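Glucanase (Clostridium thermocellum, PDB 5GXX) probably hydrolyses internal beta-1,4-glycosidic bonds of cellulose, as a family 9 endoglucanase of the cellulosome carrying a cellulose-binding module. Local coordinates at residues Tyr486-Val492 with Trp565-Phe571; Tyr483-Met487 with Leu552-Ile556. The protein carries 1 engineered substitution. All coordinates share one frame; numbering follows the deposited sequence.

Interaction 1: residues Tyr486-Val492 with Trp565-Phe571; sequences YMDLTEV and WDPTNDF. With CA (calcium ion), chain D.
Asp488 and Glu491, at the turn from strand 481-488 into helix 490-494, share a calcium ion with Asp566, Asn569 and Asp570 of the loop after strand 549-557, so this is a metal-centred contact at the end of strand 481-488 in the beta-sandwich module. Oxygens from both segments bind the ion: Asp488 O, Asp566 O, Asn569 OD1, Asp570 OD1, both carboxylate oxygens of Glu491, and one water. The Glu491 grip is bidentate but lopsided, with OE2 at 2.3 Å from the calcium and OE1 at 2.8 Å. Its chain bends at chi2 (-85°), which folds the carboxylate back toward the ion.

Hydrogen bonds also reach three of these ligand oxygens. Asp570 OD1 accepts from Asp488 N at 3.0 Å, the donor standing well above the carboxylate plane. Glu491 OE2 accepts from Asp566 N at 3.1 Å. Asn569 ND2 donates to Glu491 OE1 at 3.2 Å; OE1 lies almost in the amide plane, while the donor stands above the carboxylate plane. Behind the first shell, Asp488 OD1 accepts from Thr490 N, closing an Asx turn, and also from Thr490 OG1; Asp566 OD1 does the same with Thr568 N and OG1.

Apolar packing flanks the site. The sulfur of Met487 meets the edge of the Trp565 ring, SD to CH2 4.1 Å, a Met-aromatic contact, while Leu489 CD2 and Val492 CG2 approach CZ3. At the other end Tyr486 and Phe571 run side by side, their ring planes nearly perpendicular at 87°.

Two carboxylates, those of Glu491 and Asp570, converge on the cation, which probably offsets their mutual repulsion and keeps them deprotonated; the loop's conformation here is therefore likely to depend on bound calcium.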
loop_
_atom_site.group_PDB
_atom_site.type_symbol
_atom_site.label_atom_id
_atom_site.label_comp_id
_atom_site.label_asym_id
_atom_site.label_seq_id
_atom_site.Cartn_x
_atom_site.Cartn_y
_atom_site.Cartn_z
ATOM N N TYR A 486 6.696 27.540 14.925
ATOM C CA TYR A 486 7.369 28.796 15.226
ATOM C C TYR A 486 8.888 28.697 15.154
ATOM O O TYR A 486 9.486 27.735 15.645
ATOM C CB TYR A 486 7.012 29.272 16.641
ATOM C CG TYR A 486 5.552 29.526 16.900
ATOM C CD1 TYR A 486 4.977 30.763 16.608
ATOM C CD2 TYR A 486 4.758 28.547 17.477
ATOM C CE1 TYR A 486 3.634 31.014 16.862
ATOM C CE2 TYR A 486 3.417 28.794 17.736
ATOM C CZ TYR A 486 2.865 30.024 17.424
ATOM O OH TYR A 486 1.532 30.249 17.688
ATOM N N MET A 487 9.483 29.742 14.590
ATOM C CA MET A 487 10.924 29.841 14.388
ATOM C C MET A 487 11.446 31.183 14.883
ATOM O O MET A 487 10.713 32.172 14.886
ATOM C CB MET A 487 11.235 29.765 12.893
ATOM C CG MET A 487 10.707 28.527 12.215
ATOM S SD MET A 487 10.615 28.802 10.436
ATOM C CE MET A 487 8.971 29.511 10.256
ATOM N N ASP A 488 12.728 31.208 15.240
ATOM C CA ASP A 488 13.451 32.445 15.495
ATOM C C ASP A 488 14.376 32.649 14.295
ATOM O O ASP A 488 15.231 31.812 14.017
ATOM C CB ASP A 488 14.242 32.333 16.802
ATOM C CG ASP A 488 14.934 33.628 17.194
ATOM O OD1 ASP A 488 15.215 34.456 16.308
ATOM O OD2 ASP A 488 15.190 33.817 18.404
ATOM N N LEU A 489 14.172 33.750 13.580
ATOM C CA LEU A 489 14.932 34.019 12.360
ATOM C C LEU A 489 16.057 35.023 12.580
ATOM O O LEU A 489 16.569 35.599 11.616
ATOM C CB LEU A 489 13.996 34.481 11.237
ATOM C CG LEU A 489 12.915 33.490 10.767
ATOM C CD1 LEU A 489 12.216 34.048 9.537
ATOM C CD2 LEU A 489 13.466 32.104 10.483
ATOM N N THR A 490 16.471 35.196 13.835
ATOM C CA THR A 490 17.572 36.105 14.170
ATOM C C THR A 490 18.829 35.825 13.347
ATOM O O THR A 490 19.429 36.760 12.819
ATOM C CB THR A 490 17.944 36.073 15.669
ATOM O OG1 THR A 490 16.825 36.521 16.442
ATOM C CG2 THR A 490 19.120 37.004 15.972
ATOM N N GLU A 491 19.213 34.553 13.249
ATOM C CA GLU A 491 20.430 34.159 12.533
ATOM C C GLU A 491 20.353 34.380 11.022
ATOM O O GLU A 491 21.385 34.490 10.352
ATOM C CB GLU A 491 20.800 32.704 12.840
ATOM C CG GLU A 491 19.951 31.646 12.133
ATOM C CD GLU A 491 18.663 31.295 12.863
ATOM O OE1 GLU A 491 18.393 31.864 13.943
ATOM O OE2 GLU A 491 17.930 30.426 12.341
ATOM N N VAL A 492 19.134 34.446 10.495
ATOM C CA VAL A 492 18.905 34.689 9.078
ATOM C C VAL A 492 19.261 36.141 8.790
ATOM O O VAL A 492 20.043 36.434 7.886
ATOM C CB VAL A 492 17.437 34.413 8.695
ATOM C CG1 VAL A 492 17.170 34.773 7.242
ATOM C CG2 VAL A 492 17.089 32.959 8.962
ATOM N N TRP A 565 21.557 28.587 8.917
ATOM C CA TRP A 565 20.274 28.099 9.445
ATOM C C TRP A 565 20.468 27.472 10.819
ATOM O O TRP A 565 21.305 26.589 10.983
ATOM C CB TRP A 565 19.660 27.090 8.471
ATOM C CG TRP A 565 18.271 26.640 8.857
ATOM C CD1 TRP A 565 17.911 25.410 9.319
ATOM C CD2 TRP A 565 17.074 27.420 8.791
ATOM N NE1 TRP A 565 16.555 25.378 9.561
ATOM C CE2 TRP A 565 16.019 26.600 9.247
ATOM C CE3 TRP A 565 16.793 28.742 8.415
ATOM C CZ2 TRP A 565 14.698 27.056 9.331
ATOM C CZ3 TRP A 565 15.480 29.191 8.483
ATOM C CH2 TRP A 565 14.447 28.347 8.946
ATOM N N ASP A 566 19.696 27.928 11.805
ATOM C CA ASP A 566 19.837 27.416 13.169
ATOM C C ASP A 566 18.473 27.062 13.764
ATOM O O ASP A 566 17.763 27.940 14.250
ATOM C CB ASP A 566 20.586 28.427 14.045
ATOM C CG ASP A 566 20.838 27.918 15.457
ATOM O OD1 ASP A 566 20.699 26.703 15.713
ATOM O OD2 ASP A 566 21.181 28.749 16.322
ATOM N N PRO A 567 18.091 25.775 13.706
ATOM C CA PRO A 567 16.797 25.386 14.269
ATOM C C PRO A 567 16.797 25.350 15.797
ATOM O O PRO A 567 15.717 25.355 16.393
ATOM C CB PRO A 567 16.592 23.976 13.716
ATOM C CG PRO A 567 17.995 23.435 13.564
ATOM C CD PRO A 567 18.793 24.628 13.098
ATOM N N THR A 568 17.979 25.306 16.412
ATOM C CA THR A 568 18.127 25.153 17.865
ATOM C C THR A 568 17.597 26.330 18.690
ATOM O O THR A 568 17.479 26.224 19.911
ATOM C CB THR A 568 19.580 24.793 18.294
ATOM O OG1 THR A 568 20.412 25.960 18.264
ATOM C CG2 THR A 568 20.181 23.709 17.410
ATOM N N ASN A 569 17.263 27.443 18.044
ATOM C CA ASN A 569 16.606 28.546 18.749
ATOM C C ASN A 569 15.146 28.740 18.335
ATOM O O ASN A 569 14.530 29.761 18.656
ATOM C CB ASN A 569 17.413 29.856 18.659
ATOM C CG ASN A 569 17.522 30.408 17.240
ATOM O OD1 ASN A 569 16.804 29.988 16.325
ATOM N ND2 ASN A 569 18.424 31.375 17.056
ATOM N N ASP A 570 14.609 27.759 17.613
ATOM C CA ASP A 570 13.236 27.821 17.116
ATOM C C ASP A 570 12.287 27.204 18.138
ATOM O O ASP A 570 12.528 26.092 18.612
ATOM C CB ASP A 570 13.116 27.089 15.783
ATOM C CG ASP A 570 13.906 27.761 14.672
ATOM O OD1 ASP A 570 14.530 28.838 14.881
ATOM O OD2 ASP A 570 13.900 27.184 13.562
ATOM N N PHE A 571 11.242 27.950 18.489
ATOM C CA PHE A 571 10.286 27.544 19.525
ATOM C C PHE A 571 9.706 26.149 19.277
ATOM O O PHE A 571 9.618 25.326 20.185
ATOM C CB PHE A 571 9.168 28.584 19.652
ATOM C CG PHE A 571 8.100 28.231 20.668
ATOM C CD1 PHE A 571 6.992 27.482 20.300
ATOM C CD2 PHE A 571 8.200 28.675 21.984
ATOM C CE1 PHE A 571 6.004 27.172 21.230
ATOM C CE2 PHE A 571 7.225 28.368 22.922
ATOM C CZ PHE A 571 6.124 27.614 22.544
HETATM CA CA CA D . 16.454 29.843 14.035
HETATM O O HOH W 1 13.736 32.772 20.192
HETATM O O HOH W 2 15.479 28.892 12.082
#

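Interaction 2: residues Tyr483-Met487 with Leu552-Ile556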
loop_
_atom_site.group_PDB
_atom_site.type_symbol
_atom_site.label_atom_id
_atom_site.label_comp_id
_atom_site.label_asym_id
_atom_site.label_seq_id
_atom_site.Cartn_x
_atom_site.Cartn_y
_atom_site.Cartn_z
ATOM N N TYR A 483 -2.452 24.152 13.002
ATOM C CA TYR A 483 -1.385 24.220 13.977
ATOM C C TYR A 483 -0.270 25.120 13.463
ATOM O O TYR A 483 -0.150 25.352 12.252
ATOM C CB TYR A 483 -0.869 22.826 14.355
ATOM C CG TYR A 483 -0.251 22.020 13.224
ATOM C CD1 TYR A 483 1.078 22.222 12.859
ATOM C CD2 TYR A 483 -0.983 21.050 12.546
ATOM C CE1 TYR A 483 1.663 21.473 11.861
ATOM C CE2 TYR A 483 -0.399 20.279 11.542
ATOM C CZ TYR A 483 0.921 20.511 11.204
ATOM O OH TYR A 483 1.515 19.778 10.199
ATOM N N ASN A 484 0.547 25.615 14.385
ATOM C CA ASN A 484 1.617 26.543 14.031
ATOM C C ASN A 484 3.007 25.983 14.324
ATOM O O ASN A 484 3.203 25.272 15.320
ATOM C CB ASN A 484 1.432 27.858 14.793
ATOM C CG ASN A 484 0.160 28.600 14.418
ATOM O OD1 ASN A 484 -0.491 28.314 13.414
ATOM N ND2 ASN A 484 -0.185 29.602 15.227
ATOM N N TYR A 485 3.955 26.293 13.432
ATOM C CA TYR A 485 5.362 25.961 13.634
ATOM C C TYR A 485 6.149 27.272 13.740
ATOM O O TYR A 485 6.243 28.021 12.769
ATOM C CB TYR A 485 5.918 25.112 12.470
ATOM C CG TYR A 485 7.341 24.653 12.723
ATOM C CD1 TYR A 485 8.428 25.442 12.333
ATOM C CD2 TYR A 485 7.599 23.441 13.367
ATOM C CE1 TYR A 485 9.738 25.033 12.601
ATOM C CE2 TYR A 485 8.900 23.026 13.620
ATOM C CZ TYR A 485 9.960 23.826 13.239
ATOM O OH TYR A 485 11.226 23.360 13.529
ATOM N N TYR A 486 6.696 27.540 14.925
ATOM C CA TYR A 486 7.369 28.796 15.226
ATOM C C TYR A 486 8.888 28.697 15.154
ATOM O O TYR A 486 9.486 27.735 15.645
ATOM C CB TYR A 486 7.012 29.272 16.641
ATOM C CG TYR A 486 5.552 29.526 16.900
ATOM C CD1 TYR A 486 4.977 30.763 16.608
ATOM C CD2 TYR A 486 4.758 28.547 17.477
ATOM C CE1 TYR A 486 3.634 31.014 16.862
ATOM C CE2 TYR A 486 3.417 28.794 17.736
ATOM C CZ TYR A 486 2.865 30.024 17.424
ATOM O OH TYR A 486 1.532 30.249 17.688
ATOM N N MET A 487 9.483 29.742 14.590
ATOM C CA MET A 487 10.924 29.841 14.388
ATOM C C MET A 487 11.446 31.183 14.883
ATOM O O MET A 487 10.713 32.172 14.886
ATOM C CB MET A 487 11.235 29.765 12.893
ATOM C CG MET A 487 10.707 28.527 12.215
ATOM S SD MET A 487 10.615 28.802 10.436
ATOM C CE MET A 487 8.971 29.511 10.256
ATOM N N LEU A 552 1.735 15.391 7.421
ATOM C CA LEU A 552 2.367 16.313 6.478
ATOM C C LEU A 552 3.876 16.302 6.734
ATOM O O LEU A 552 4.315 16.258 7.891
ATOM C CB LEU A 552 1.815 17.727 6.717
ATOM C CG LEU A 552 2.326 18.841 5.792
ATOM C CD1 LEU A 552 1.875 18.636 4.370
ATOM C CD2 LEU A 552 1.814 20.190 6.291
ATOM N N GLN A 553 4.670 16.343 5.664
ATOM C CA GLN A 553 6.113 16.547 5.783
ATOM C C GLN A 553 6.390 17.873 5.111
ATOM O O GLN A 553 6.129 18.042 3.921
ATOM C CB GLN A 553 6.917 15.414 5.135
ATOM C CG GLN A 553 6.839 14.105 5.921
ATOM C CD GLN A 553 7.281 12.896 5.130
ATOM O OE1 GLN A 553 8.167 12.984 4.279
ATOM N NE2 GLN A 553 6.679 11.747 5.428
ATOM N N PHE A 554 6.880 18.833 5.885
ATOM C CA PHE A 554 7.191 20.136 5.314
ATOM C C PHE A 554 8.641 20.489 5.576
ATOM O O PHE A 554 9.230 20.057 6.571
ATOM C CB PHE A 554 6.226 21.219 5.814
ATOM C CG PHE A 554 6.213 21.412 7.309
ATOM C CD1 PHE A 554 7.088 22.296 7.918
ATOM C CD2 PHE A 554 5.289 20.740 8.101
ATOM C CE1 PHE A 554 7.057 22.508 9.288
ATOM C CE2 PHE A 554 5.255 20.931 9.477
ATOM C CZ PHE A 554 6.135 21.816 10.078
ATOM N N ARG A 555 9.202 21.243 4.640
ATOM C CA ARG A 555 10.585 21.692 4.728
ATOM C C ARG A 555 10.619 23.216 4.704
ATOM O O ARG A 555 9.925 23.845 3.895
ATOM C CB ARG A 555 11.371 21.121 3.541
ATOM C CG ARG A 555 12.854 21.472 3.530
ATOM C CD ARG A 555 13.577 20.941 2.282
ATOM N NE ARG A 555 13.562 19.483 2.253
ATOM C CZ ARG A 555 14.341 18.732 1.476
ATOM N NH1 ARG A 555 15.223 19.296 0.667
ATOM N NH2 ARG A 555 14.247 17.408 1.532
ATOM N N ILE A 556 11.420 23.794 5.597
ATOM C CA ILE A 556 11.672 25.234 5.630
ATOM C C ILE A 556 13.173 25.387 5.391
ATOM O O ILE A 556 13.976 24.871 6.159
ATOM C CB ILE A 556 11.220 25.820 6.982
ATOM C CG1 ILE A 556 9.746 25.481 7.242
ATOM C CG2 ILE A 556 11.466 27.331 7.032
ATOM C CD1 ILE A 556 9.338 25.499 8.714
#
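Phe554 turns its edge onto one face of the Tyr485 ring, a T-shaped pair with centroids 5.6 Å apart and planes at 75°. CE1 of Phe554 stands over that face toward its rim, and CZ of Phe554 comes within 3.9 Å of Tyr485 CD2. Different first torsions bring the rings together: Tyr485 sets CG trans to its own N, whereas Phe554 tucks CG between N and carbonyl carbon (chi1 59°).

Neighbouring side chains extend the seam. Ile556 sends CD1 obliquely to the Tyr485 ring, 3.7 Å from CD1 of that tyrosine, and its other branch, CG2, meets Met487 SD tip to tip at 3.8 Å. Toward the other end, Tyr483 and Phe554 run alongside one another, pointing opposite ways, with CE2 of Phe554 near the plane of the tyrosine ring; Tyr483 OH lies 3.9 Å from Leu552 CD2.

The two strands belong to different sheets. The axes of the two short segments come no closer than 11.1 Å and are inclined at 27°, a spacing bridged by side chains alone, as expected between the layers of a beta-sandwich. Ile463 of strand 460-469 touches both Tyr485 and Phe554, while Ile532 of strand 527-534 covers Tyr483 and Leu552.

Cohesion in this buried interior is van der Waals and aromatic, so the two sheets are probably held here by shape fit and dispersion between close-packed rings and alkyl groups.

How the interactions relate
From the N terminus, both contacts start on strand 481-488, where the two first segments share Tyr486 and Met487. Interaction 2 closes first, when the chain returns through strand 549-557 after 64 intervening residues; interaction 1 closes at the following loop, 565-571. The starts are in the same order as the ends, so the two loops overlap without either enclosing the other. Interaction 2 joins the two sheets through the sandwich interior, and interaction 1 fastens the C-terminal end of strand 481-488 to the calcium-binding loop. Their centres lie 12 Å apart, and they meet directly where Trp565 CH2 packs 3.7 Å from Ile556 CG2.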